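Long-range contact in penicillin-binding protein activator LpoB (Escherichia coli, PDB 4Q6Z), which probably regulates peptidoglycan synthesis as an outer-membrane lipoprotein activator of penicillin-binding protein 1B, its C-terminal domain being the part described here: residues G95-L100 / L117-T122. Numbering follows the deposited sequence.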
# COMPACT_ATOMS: atom_id res chain seq x y z
N GLY A 95 -3.48 -9.71 11.66
CA GLY A 95 -3.37 -8.72 12.74
C GLY A 95 -2.90 -7.32 12.37
O GLY A 95 -1.93 -6.86 12.97
N ALA A 96 -3.52 -6.63 11.41
CA ALA A 96 -2.85 -5.49 10.79
C ALA A 96 -3.33 -4.18 11.38
O ALA A 96 -4.46 -4.04 11.79
CB ALA A 96 -3.01 -5.48 9.29
N HIS A 97 -2.42 -3.22 11.43
CA HIS A 97 -2.66 -1.97 12.12
C HIS A 97 -2.97 -0.89 11.13
O HIS A 97 -3.88 -0.08 11.33
CB HIS A 97 -1.44 -1.53 12.93
CG HIS A 97 -1.71 -0.37 13.85
ND1 HIS A 97 -2.79 -0.34 14.71
CD2 HIS A 97 -1.06 0.80 14.01
CE1 HIS A 97 -2.78 0.81 15.38
NE2 HIS A 97 -1.73 1.51 14.97
N TYR A 98 -2.20 -0.87 10.06
CA TYR A 98 -2.46 0.02 8.98
C TYR A 98 -2.76 -0.79 7.76
O TYR A 98 -2.36 -1.93 7.67
CB TYR A 98 -1.22 0.84 8.71
CG TYR A 98 -0.77 1.71 9.83
CD1 TYR A 98 -1.57 2.72 10.30
CD2 TYR A 98 0.49 1.56 10.40
CE1 TYR A 98 -1.14 3.54 11.32
CE2 TYR A 98 0.92 2.38 11.42
CZ TYR A 98 0.09 3.38 11.87
OH TYR A 98 0.49 4.19 12.89
N VAL A 99 -3.46 -0.17 6.83
CA VAL A 99 -3.50 -0.61 5.45
C VAL A 99 -2.87 0.49 4.63
O VAL A 99 -3.18 1.68 4.83
CB VAL A 99 -4.95 -0.82 4.97
CG1 VAL A 99 -4.95 -1.26 3.52
CG2 VAL A 99 -5.68 -1.84 5.83
N LEU A 100 -1.99 0.13 3.71
CA LEU A 100 -1.36 1.14 2.85
C LEU A 100 -1.88 1.09 1.44
O LEU A 100 -1.68 0.12 0.73
CB LEU A 100 0.14 0.96 2.83
CG LEU A 100 0.81 2.03 1.97
CD1 LEU A 100 0.73 3.40 2.65
CD2 LEU A 100 2.26 1.63 1.72
N LEU A 117 -1.99 6.10 4.01
CA LEU A 117 -1.90 5.16 5.11
C LEU A 117 -3.16 5.26 5.95
O LEU A 117 -3.35 6.24 6.67
CB LEU A 117 -0.66 5.48 5.95
CG LEU A 117 -0.35 4.51 7.08
CD1 LEU A 117 0.16 3.19 6.55
CD2 LEU A 117 0.69 5.15 8.00
N MET A 118 -4.00 4.24 5.87
CA MET A 118 -5.23 4.21 6.66
C MET A 118 -5.01 3.48 7.97
O MET A 118 -4.32 2.45 8.01
CB MET A 118 -6.34 3.52 5.91
CG MET A 118 -7.60 3.42 6.74
SD MET A 118 -8.93 2.71 5.78
CE MET A 118 -8.37 1.02 5.59
N LEU A 119 -5.61 4.01 9.03
CA LEU A 119 -5.58 3.35 10.32
C LEU A 119 -6.75 2.40 10.43
O LEU A 119 -7.91 2.83 10.45
CB LEU A 119 -5.61 4.36 11.46
CG LEU A 119 -5.64 3.87 12.91
CD1 LEU A 119 -4.55 2.87 13.20
CD2 LEU A 119 -5.48 5.07 13.83
N VAL A 120 -6.44 1.12 10.52
CA VAL A 120 -7.45 0.08 10.44
C VAL A 120 -8.55 0.28 11.48
O VAL A 120 -9.73 0.17 11.19
CB VAL A 120 -6.81 -1.30 10.67
CG1 VAL A 120 -7.87 -2.37 10.85
CG2 VAL A 120 -5.91 -1.63 9.49
N GLN A 121 -8.15 0.57 12.71
CA GLN A 121 -9.12 0.69 13.80
C GLN A 121 -10.19 1.74 13.58
O GLN A 121 -11.30 1.60 14.09
CB GLN A 121 -8.39 1.01 15.09
CG GLN A 121 -9.27 0.88 16.32
CD GLN A 121 -8.47 0.80 17.60
OE1 GLN A 121 -7.43 0.15 17.67
NE2 GLN A 121 -8.94 1.51 18.61
N THR A 122 -9.86 2.82 12.87
CA THR A 122 -10.81 3.91 12.67
C THR A 122 -11.21 4.13 11.22
O THR A 122 -12.16 4.87 10.93
CB THR A 122 -10.27 5.22 13.24
OG1 THR A 122 -9.11 5.63 12.52
CG2 THR A 122 -9.89 5.03 14.68
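The carbonyl oxygen of Met-118 is gripped by the opposing strand in two ways. Val-99 N donates a hydrogen bond to Met-118 O at 3.0 Å, tilted 18° from the carbonyl plane. Tyr-98 CA adds a CA-H...O contact to the same oxygen, which also lies at the edge of the tyrosine ring, in its plane. Met-118 N returns a bond to Val-99 O at 2.9 Å, so Val-99 and Met-118 form an antiparallel hydrogen-bonded pair. Beyond the strand ends, Val-120 N reaches His-97 O at 2.9 Å and carries the pairing two residues further.

Tyr-98, Leu-100, Leu-117 and Leu-119 share one face of the sheet. The Tyr-98 ring is sandwiched: Leu-117 CD2 sits over its centre, 4.0 Å from the ring centroid, in a CH-pi contact. His-97 CD2 lies over the opposite face, toward the rim. Tyr-98 CG stands beside the backbone N, anti to the carbonyl carbon (chi1 -62°). The ring therefore lies back along its strand, on the His-97 side, and the Leu-117 side chain reaches along to its face. A serine in place of Tyr-98 would probably leave Leu-117 CD2 without its aromatic cover and Thr-21 N without the hydroxyl it bonds. Leu-119 CD1 makes a second CH-pi contact, over a face of the His-97 ring, 3.8 Å from its centroid.

On the other face, Val-99 and Met-118 lie side by side. The methionine chain bends at chi3 (69°) and brings CE to 3.9 Å from Val-99 CG2. The Val-120 CG2 methyl meets that same Val-99 methyl.

The contact closes the open end of the antiparallel hairpin 98-106/111-119. Helix 84-93 covers the Val-99, Met-118 and Val-120 side through Ala-91 and Ile-88. Strand 25-35 pairs with 98-106, and strand 124-132 flanks 111-119.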